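Local coordinates for protein cysteine desulfurase (Fervidobacterium islandicum, PDB 6A6E) that probably catalyses the PLP-dependent removal of sulfur from L-cysteine, giving alanine and an enzyme-bound persulfide that feeds iron-sulfur cluster assembly, at residues 221-233 and 244-256. Numbering follows the deposited sequence.
Sequences DVKKLDVDFLVFS and GVLYGKKALLEQL. With PLP (pyridoxal-5'-phosphate), chain E; GOL (glycerol), chain K.
Tyr247 and Leu230 form a hydrogen-bonded pair in the antiparallel hairpin of strands 229-233 and 244-248; Tyr247 N meets Leu230 O at 2.8 Å, almost straight. Phe232 and Val245 make the second such pair, and Lys249 N to Asp228 O extends the bonding past the strand ends.

Packing is dense on both faces of the hairpin. A chi1 of 159°, which sets CG opposite the backbone N, carries the Tyr247 ring across to helix 222-225, where Val222 CG2 lies over one ring face, 3.5 Å from Tyr247 CZ. A water accepts from Tyr247 OH and donates to the carbonyls of Val222 and Val227, tying the phenol to the first segment. On this face too, Val245 CB sits over the Phe232 ring. On the other, the Phe229 ring meets Leu253 CD2 at its edge, and Val231 CG1 presses on Leu246 CD1 at 3.5 Å, tighter than usual.

The looser, partly exposed side lies where Lys249, extended beyond CG, runs past Val227 O. Its NZ bridges Asp226 OD1 (2.9 Å), approached from above the carboxylate plane, and Asp228 OD1 (3.0 Å), met nearly end-on; a glycerol, probably from the crystallisation liquor, places a hydroxyl between NZ and Asp228. With an alanine in its place, the two carboxylates would probably lose the cation they share, Asp226 keeping no salt-bridge partner across the hairpin, while Arg199 would still hold Asp228.

At the far end Ser233 OG donates to the PLP phosphate. The hairpin lies between strands 206-210 and 97-100 in the large mixed sheet of this PLP-dependent fold, with helix 103-116 covering Phe229, Val231 and Leu246.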
ATOM      1  N   ASP A 221     -17.535   1.255 -17.540  1.00 25.80           N
ATOM      2  CA  ASP A 221     -17.056   2.181 -18.536  1.00 21.97           C
ATOM      3  C   ASP A 221     -17.301   3.550 -17.949  1.00 24.53           C
ATOM      4  O   ASP A 221     -18.440   4.033 -17.901  1.00 21.23           O
ATOM      5  CB  ASP A 221     -17.811   1.981 -19.828  1.00 25.32           C
ATOM      6  CG  ASP A 221     -17.457   3.018 -20.892  1.00 24.71           C
ATOM      7  OD1 ASP A 221     -17.002   4.155 -20.571  1.00 23.49           O
ATOM      8  OD2 ASP A 221     -17.605   2.662 -22.081  1.00 26.34           O
ATOM      9  N   VAL A 222     -16.213   4.187 -17.481  1.00 21.96           N
ATOM     10  CA  VAL A 222     -16.354   5.404 -16.658  1.00 22.74           C
ATOM     11  C   VAL A 222     -16.932   6.583 -17.453  1.00 22.48           C
ATOM     12  O   VAL A 222     -17.484   7.529 -16.861  1.00 23.18           O
ATOM     13  CB  VAL A 222     -15.001   5.799 -15.973  1.00 23.83           C
ATOM     14  CG1 VAL A 222     -14.615   4.724 -14.948  1.00 26.87           C
ATOM     15  CG2 VAL A 222     -13.874   5.987 -16.987  1.00 24.19           C
ATOM     16  N   LYS A 223     -16.754   6.557 -18.761  1.00 23.88           N
ATOM     17  CA  LYS A 223     -17.282   7.616 -19.642  1.00 28.15           C
ATOM     18  C   LYS A 223     -18.775   7.520 -19.850  1.00 26.47           C
ATOM     19  O   LYS A 223     -19.462   8.530 -19.820  1.00 24.94           O
ATOM     20  CB  LYS A 223     -16.596   7.597 -21.004  1.00 32.94           C
ATOM     21  CG  LYS A 223     -15.082   7.786 -20.955  1.00 40.46           C
ATOM     22  CD  LYS A 223     -14.630   9.248 -20.820  1.00 49.10           C
ATOM     23  CE  LYS A 223     -14.978   9.869 -19.460  1.00 55.31           C
ATOM     24  NZ  LYS A 223     -14.430  11.240 -19.181  1.00 64.19           N
ATOM     25  N   LYS A 224     -19.281   6.307 -20.033  1.00 25.17           N
ATOM     26  CA  LYS A 224     -20.718   6.073 -20.026  1.00 26.51           C
ATOM     27  C   LYS A 224     -21.384   6.405 -18.718  1.00 27.74           C
ATOM     28  O   LYS A 224     -22.458   7.016 -18.686  1.00 27.54           O
ATOM     29  CB  LYS A 224     -21.013   4.621 -20.322  1.00 26.53           C
ATOM     30  CG  LYS A 224     -20.826   4.317 -21.759  1.00 26.15           C
ATOM     31  CD  LYS A 224     -21.157   2.862 -22.090  1.00 26.43           C
ATOM     32  CE  LYS A 224     -20.959   2.716 -23.589  1.00 27.55           C
ATOM     33  NZ  LYS A 224     -21.175   1.284 -23.919  1.00 30.88           N
ATOM     34  N   LEU A 225     -20.777   5.980 -17.616  1.00 25.66           N
ATOM     35  CA  LEU A 225     -21.377   6.269 -16.297  1.00 24.60           C
ATOM     36  C   LEU A 225     -21.266   7.763 -15.998  1.00 25.10           C
ATOM     37  O   LEU A 225     -22.111   8.306 -15.268  1.00 24.21           O
ATOM     38  CB  LEU A 225     -20.719   5.462 -15.168  1.00 25.02           C
ATOM     39  CG  LEU A 225     -20.801   3.967 -15.292  1.00 26.67           C
ATOM     40  CD1 LEU A 225     -19.983   3.325 -14.175  1.00 27.22           C
ATOM     41  CD2 LEU A 225     -22.263   3.541 -15.259  1.00 27.47           C
ATOM     42  N   ASP A 226     -20.230   8.409 -16.556  1.00 24.36           N
ATOM     43  CA  ASP A 226     -19.953   9.837 -16.316  1.00 24.14           C
ATOM     44  C   ASP A 226     -19.676  10.214 -14.841  1.00 20.94           C
ATOM     45  O   ASP A 226     -19.893  11.364 -14.386  1.00 19.71           O
ATOM     46  CB  ASP A 226     -21.087  10.706 -16.869  1.00 26.93           C
ATOM     47  CG  ASP A 226     -20.648  12.176 -17.041  1.00 29.92           C
ATOM     48  OD1 ASP A 226     -19.458  12.427 -17.341  1.00 32.79           O
ATOM     49  OD2 ASP A 226     -21.459  13.094 -16.847  1.00 32.92           O
ATOM     50  N   VAL A 227     -19.186   9.234 -14.089  1.00 20.38           N
ATOM     51  CA  VAL A 227     -18.729   9.488 -12.743  1.00 19.93           C
ATOM     52  C   VAL A 227     -17.538  10.405 -12.755  1.00 17.72           C
ATOM     53  O   VAL A 227     -16.749  10.419 -13.685  1.00 19.51           O
ATOM     54  CB  VAL A 227     -18.330   8.182 -11.981  1.00 21.55           C
ATOM     55  CG1 VAL A 227     -19.508   7.259 -11.804  1.00 24.16           C
ATOM     56  CG2 VAL A 227     -17.215   7.424 -12.645  1.00 22.18           C
ATOM     57  N   ASP A 228     -17.385  11.177 -11.691  1.00 18.76           N
ATOM     58  CA  ASP A 228     -16.193  11.986 -11.496  1.00 17.37           C
ATOM     59  C   ASP A 228     -14.989  11.215 -10.954  1.00 16.76           C
ATOM     60  O   ASP A 228     -13.862  11.485 -11.358  1.00 15.16           O
ATOM     61  CB  ASP A 228     -16.578  13.127 -10.608  1.00 18.66           C
ATOM     62  CG  ASP A 228     -17.704  14.031 -11.303  1.00 21.55           C
ATOM     63  OD1 ASP A 228     -17.563  14.314 -12.497  1.00 20.74           O
ATOM     64  OD2 ASP A 228     -18.723  14.327 -10.682  1.00 19.86           O
ATOM     65  N   PHE A 229     -15.238  10.318 -10.023  1.00 16.16           N
ATOM     66  CA  PHE A 229     -14.219   9.493  -9.430  1.00 17.07           C
ATOM     67  C   PHE A 229     -14.810   8.116  -9.229  1.00 18.36           C
ATOM     68  O   PHE A 229     -16.018   7.993  -8.932  1.00 17.26           O
ATOM     69  CB  PHE A 229     -13.736  10.039  -8.066  1.00 16.98           C
ATOM     70  CG  PHE A 229     -13.125  11.393  -8.134  1.00 17.40           C
ATOM     71  CD1 PHE A 229     -11.824  11.555  -8.544  1.00 17.56           C
ATOM     72  CD2 PHE A 229     -13.905  12.513  -7.895  1.00 19.31           C
ATOM     73  CE1 PHE A 229     -11.280  12.789  -8.682  1.00 18.58           C
ATOM     74  CE2 PHE A 229     -13.345  13.769  -7.997  1.00 20.43           C
ATOM     75  CZ  PHE A 229     -12.035  13.915  -8.398  1.00 19.61           C
ATOM     76  N   LEU A 230     -13.949   7.095  -9.392  1.00 18.23           N
ATOM     77  CA  LEU A 230     -14.252   5.716  -9.021  1.00 18.45           C
ATOM     78  C   LEU A 230     -13.024   5.068  -8.309  1.00 17.48           C
ATOM     79  O   LEU A 230     -11.886   5.250  -8.738  1.00 17.94           O
ATOM     80  CB  LEU A 230     -14.595   4.898 -10.257  1.00 18.20           C
ATOM     81  CG  LEU A 230     -15.085   3.460 -10.031  1.00 22.10           C
ATOM     82  CD1 LEU A 230     -16.438   3.227 -10.645  1.00 25.59           C
ATOM     83  CD2 LEU A 230     -14.120   2.465 -10.641  1.00 24.30           C
ATOM     84  N   VAL A 231     -13.288   4.244  -7.298  1.00 15.50           N
ATOM     85  CA  VAL A 231     -12.249   3.525  -6.590  1.00 15.80           C
ATOM     86  C   VAL A 231     -12.532   2.016  -6.548  1.00 16.41           C
ATOM     87  O   VAL A 231     -13.684   1.616  -6.442  1.00 15.92           O
ATOM     88  CB  VAL A 231     -12.097   4.071  -5.176  1.00 15.78           C
ATOM     89  CG1 VAL A 231     -11.593   5.525  -5.201  1.00 16.33           C
ATOM     90  CG2 VAL A 231     -13.387   3.980  -4.361  1.00 17.77           C
ATOM     91  N   PHE A 232     -11.490   1.189  -6.554  1.00 15.09           N
ATOM     92  CA  PHE A 232     -11.658  -0.218  -6.279  1.00 15.21           C
ATOM     93  C   PHE A 232     -10.339  -0.826  -5.750  1.00 15.83           C
ATOM     94  O   PHE A 232      -9.287  -0.166  -5.807  1.00 14.57           O
ATOM     95  CB  PHE A 232     -12.219  -0.951  -7.547  1.00 16.58           C
ATOM     96  CG  PHE A 232     -11.233  -1.106  -8.709  1.00 16.73           C
ATOM     97  CD1 PHE A 232     -11.153  -0.161  -9.726  1.00 16.95           C
ATOM     98  CD2 PHE A 232     -10.449  -2.248  -8.812  1.00 17.41           C
ATOM     99  CE1 PHE A 232     -10.266  -0.324 -10.785  1.00 17.33           C
ATOM    100  CE2 PHE A 232      -9.585  -2.416  -9.856  1.00 19.57           C
ATOM    101  CZ  PHE A 232      -9.509  -1.451 -10.874  1.00 17.73           C
ATOM    102  N   SER A 233     -10.395  -2.093  -5.312  1.00 14.74           N
ATOM    103  CA  SER A 233      -9.272  -2.779  -4.705  1.00 14.48           C
ATOM    104  C   SER A 233      -8.894  -3.987  -5.542  1.00 15.45           C
ATOM    105  O   SER A 233      -9.767  -4.802  -5.964  1.00 15.59           O
ATOM    106  CB  SER A 233      -9.627  -3.278  -3.297  1.00 15.10           C
ATOM    107  OG  SER A 233      -9.962  -2.234  -2.382  1.00 16.74           O
ATOM    108  N   GLY A 244      -4.600  -0.673  -4.989  1.00 12.15           N
ATOM    109  CA  GLY A 244      -5.919  -0.210  -5.447  1.00 12.07           C
ATOM    110  C   GLY A 244      -5.754   0.775  -6.598  1.00 11.95           C
ATOM    111  O   GLY A 244      -4.611   1.134  -7.005  1.00 11.18           O
ATOM    112  N   VAL A 245      -6.895   1.259  -7.065  1.00 11.83           N
ATOM    113  CA  VAL A 245      -7.017   2.182  -8.161  1.00 12.83           C
ATOM    114  C   VAL A 245      -7.927   3.301  -7.818  1.00 13.51           C
ATOM    115  O   VAL A 245      -9.015   3.116  -7.208  1.00 13.21           O
ATOM    116  CB  VAL A 245      -7.576   1.479  -9.433  1.00 13.75           C
ATOM    117  CG1 VAL A 245      -7.860   2.502 -10.542  1.00 14.25           C
ATOM    118  CG2 VAL A 245      -6.562   0.482  -9.902  1.00 14.10           C
ATOM    119  N   LEU A 246      -7.506   4.490  -8.218  1.00 15.67           N
ATOM    120  CA  LEU A 246      -8.409   5.666  -8.193  1.00 15.75           C
ATOM    121  C   LEU A 246      -8.433   6.223  -9.582  1.00 15.96           C
ATOM    122  O   LEU A 246      -7.360   6.582 -10.149  1.00 15.11           O
ATOM    123  CB  LEU A 246      -7.936   6.725  -7.226  1.00 18.55           C
ATOM    124  CG  LEU A 246      -8.542   8.140  -7.327  1.00 22.11           C
ATOM    125  CD1 LEU A 246      -9.896   8.106  -6.768  1.00 24.55           C
ATOM    126  CD2 LEU A 246      -7.762   9.042  -6.412  1.00 29.23           C
ATOM    127  N   TYR A 247      -9.643   6.326 -10.113  1.00 15.99           N
ATOM    128  CA  TYR A 247      -9.902   6.948 -11.413  1.00 16.02           C
ATOM    129  C   TYR A 247     -10.453   8.289 -11.124  1.00 16.41           C
ATOM    130  O   TYR A 247     -11.283   8.398 -10.259  1.00 16.42           O
ATOM    131  CB  TYR A 247     -10.950   6.207 -12.284  1.00 16.56           C
ATOM    132  CG  TYR A 247     -11.591   7.100 -13.376  1.00 18.08           C
ATOM    133  CD1 TYR A 247     -10.912   7.448 -14.567  1.00 18.59           C
ATOM    134  CD2 TYR A 247     -12.836   7.668 -13.174  1.00 20.14           C
ATOM    135  CE1 TYR A 247     -11.502   8.304 -15.486  1.00 18.82           C
ATOM    136  CE2 TYR A 247     -13.443   8.515 -14.109  1.00 20.01           C
ATOM    137  CZ  TYR A 247     -12.761   8.804 -15.263  1.00 20.32           C
ATOM    138  OH  TYR A 247     -13.372   9.634 -16.144  1.00 21.24           O
ATOM    139  N   GLY A 248     -10.007   9.320 -11.827  1.00 16.21           N
ATOM    140  CA  GLY A 248     -10.720  10.581 -11.840  1.00 17.25           C
ATOM    141  C   GLY A 248     -10.655  11.268 -13.186  1.00 18.43           C
ATOM    142  O   GLY A 248      -9.631  11.168 -13.912  1.00 19.62           O
ATOM    143  N   LYS A 249     -11.719  12.016 -13.503  1.00 18.84           N
ATOM    144  CA  LYS A 249     -11.716  12.918 -14.662  1.00 21.14           C
ATOM    145  C   LYS A 249     -10.530  13.812 -14.678  1.00 19.70           C
ATOM    146  O   LYS A 249     -10.259  14.488 -13.700  1.00 21.80           O
ATOM    147  CB  LYS A 249     -12.969  13.806 -14.684  1.00 22.49           C
ATOM    148  CG  LYS A 249     -14.214  13.033 -15.017  1.00 23.94           C
ATOM    149  CD  LYS A 249     -15.388  13.968 -15.324  1.00 27.52           C
ATOM    150  CE  LYS A 249     -16.581  13.139 -15.782  1.00 31.63           C
ATOM    151  NZ  LYS A 249     -17.816  13.884 -15.486  1.00 40.39           N
ATOM    152  N   LYS A 250      -9.814  13.808 -15.793  1.00 22.26           N
ATOM    153  CA  LYS A 250      -8.582  14.592 -15.935  1.00 22.84           C
ATOM    154  C   LYS A 250      -8.771  16.045 -15.514  1.00 22.48           C
ATOM    155  O   LYS A 250      -7.994  16.616 -14.732  1.00 19.90           O
ATOM    156  CB  LYS A 250      -8.175  14.518 -17.381  1.00 28.57           C
ATOM    157  CG  LYS A 250      -6.953  15.324 -17.722  1.00 34.96           C
ATOM    158  CD  LYS A 250      -6.553  15.074 -19.153  1.00 42.85           C
ATOM    159  CE  LYS A 250      -5.329  15.905 -19.509  1.00 50.21           C
ATOM    160  NZ  LYS A 250      -5.774  17.163 -20.153  1.00 58.84           N
ATOM    161  N   ALA A 251      -9.855  16.675 -15.973  1.00 24.97           N
ATOM    162  CA  ALA A 251     -10.110  18.099 -15.644  1.00 23.33           C
ATOM    163  C   ALA A 251     -10.286  18.305 -14.177  1.00 24.21           C
ATOM    164  O   ALA A 251      -9.989  19.382 -13.656  1.00 23.99           O
ATOM    165  CB  ALA A 251     -11.380  18.609 -16.381  1.00 27.64           C
ATOM    166  N   LEU A 252     -10.820  17.307 -13.464  1.00 25.56           N
ATOM    167  CA  LEU A 252     -10.978  17.483 -12.021  1.00 26.78           C
ATOM    168  C   LEU A 252      -9.662  17.210 -11.270  1.00 24.74           C
ATOM    169  O   LEU A 252      -9.336  17.921 -10.319  1.00 24.05           O
ATOM    170  CB  LEU A 252     -12.065  16.605 -11.443  1.00 29.06           C
ATOM    171  CG  LEU A 252     -13.440  16.770 -12.068  1.00 34.94           C
ATOM    172  CD1 LEU A 252     -14.361  15.686 -11.572  1.00 34.39           C
ATOM    173  CD2 LEU A 252     -14.061  18.135 -11.769  1.00 36.73           C
ATOM    174  N   LEU A 253      -8.960  16.151 -11.647  1.00 24.55           N
ATOM    175  CA  LEU A 253      -7.681  15.810 -11.026  1.00 23.77           C
ATOM    176  C   LEU A 253      -6.710  16.978 -11.159  1.00 27.45           C
ATOM    177  O   LEU A 253      -5.917  17.218 -10.258  1.00 24.56           O
ATOM    178  CB  LEU A 253      -7.058  14.612 -11.728  1.00 24.62           C
ATOM    179  CG  LEU A 253      -7.660  13.233 -11.444  1.00 24.61           C
ATOM    180  CD1 LEU A 253      -7.006  12.212 -12.327  1.00 24.86           C
ATOM    181  CD2 LEU A 253      -7.558  12.841  -9.979  1.00 25.93           C
ATOM    182  N   GLU A 254      -6.744  17.695 -12.279  1.00 26.60           N
ATOM    183  CA  GLU A 254      -5.834  18.814 -12.474  1.00 28.68           C
ATOM    184  C   GLU A 254      -6.008  19.944 -11.482  1.00 28.78           C
ATOM    185  O   GLU A 254      -5.081  20.719 -11.329  1.00 29.22           O
ATOM    186  CB  GLU A 254      -5.921  19.399 -13.889  1.00 31.70           C
ATOM    187  CG  GLU A 254      -5.199  18.576 -14.932  1.00 35.58           C
ATOM    188  CD  GLU A 254      -5.672  18.858 -16.361  1.00 43.20           C
ATOM    189  OE1 GLU A 254      -6.696  19.565 -16.584  1.00 49.19           O
ATOM    190  OE2 GLU A 254      -5.034  18.337 -17.295  1.00 49.11           O
ATOM    191  N   GLN A 255      -7.155  20.044 -10.833  1.00 28.05           N
ATOM    192  CA  GLN A 255      -7.424  21.100  -9.872  0.56 30.78           C
ATOM    193  C   GLN A 255      -7.308  20.633  -8.389  1.00 29.96           C
ATOM    194  O   GLN A 255      -7.525  21.426  -7.438  1.00 29.69           O
ATOM    195  CB  GLN A 255      -8.832  21.681 -10.164  0.56 32.73           C
ATOM    196  CG  GLN A 255      -8.984  22.266 -11.584  0.56 32.32           C
ATOM    197  CD  GLN A 255      -7.942  23.338 -11.880  0.56 32.58           C
ATOM    198  OE1 GLN A 255      -7.148  23.217 -12.798  0.56 32.06           O
ATOM    199  NE2 GLN A 255      -7.920  24.365 -11.060  0.56 32.27           N
ATOM    200  N   LEU A 256      -6.932  19.365  -8.175  1.00 22.58           N
ATOM    201  CA  LEU A 256      -7.026  18.816  -6.823  1.00 23.08           C
ATOM    202  C   LEU A 256      -5.697  18.951  -6.158  1.00 21.57           C
ATOM    203  O   LEU A 256      -4.690  18.608  -6.800  1.00 23.40           O
ATOM    204  CB  LEU A 256      -7.343  17.326  -6.855  1.00 25.00           C
ATOM    205  CG  LEU A 256      -8.704  16.715  -6.803  1.00 29.22           C
ATOM    206  CD1 LEU A 256      -8.498  15.198  -6.559  1.00 26.67           C
ATOM    207  CD2 LEU A 256      -9.580  17.342  -5.725  1.00 28.21           C
TER
HETATM  208  N1  PLP E 501     -16.514  -0.875  -0.131  1.00 19.48           N
HETATM  209  C2  PLP E 501     -17.089  -1.998  -0.475  1.00 20.85           C
HETATM  210  C2A PLP E 501     -18.493  -2.004  -0.978  1.00 22.09           C
HETATM  211  C3  PLP E 501     -16.317  -3.228  -0.300  1.00 19.44           C
HETATM  212  O3  PLP E 501     -16.898  -4.372  -0.613  1.00 26.25           O
HETATM  213  C4  PLP E 501     -14.933  -3.175   0.167  1.00 19.60           C
HETATM  214  C4A PLP E 501     -14.074  -4.338   0.274  1.00 18.76           C
HETATM  215  C5  PLP E 501     -14.404  -1.863   0.556  1.00 19.01           C
HETATM  216  C6  PLP E 501     -15.249  -0.810   0.374  1.00 19.13           C
HETATM  217  C5A PLP E 501     -13.003  -1.684   1.149  1.00 19.80           C
HETATM  218  O4P PLP E 501     -11.888  -2.264   0.489  1.00 18.93           O
HETATM  219  P   PLP E 501     -10.387  -2.410   1.086  1.00 19.91           P
HETATM  220  O1P PLP E 501      -9.821  -1.060   1.282  1.00 17.09           O
HETATM  221  O2P PLP E 501     -10.625  -3.245   2.311  1.00 20.06           O
HETATM  222  O3P PLP E 501      -9.732  -3.133  -0.052  1.00 18.36           O
HETATM  223  C1  GOL K 507     -19.772  16.806 -13.306  1.00 69.22           C
HETATM  224  O1  GOL K 507     -18.626  16.220 -13.934  1.00 66.58           O
HETATM  225  C2  GOL K 507     -19.446  17.845 -12.225  1.00 68.74           C
HETATM  226  O2  GOL K 507     -20.641  18.108 -11.490  1.00 77.32           O
HETATM  227  C3  GOL K 507     -18.392  17.373 -11.229  1.00 69.26           C
HETATM  228  O3  GOL K 507     -17.520  18.426 -10.791  1.00 65.35           O
HETATM  229  O   HOH W   1     -16.046   9.775 -16.041  1.00 22.83           O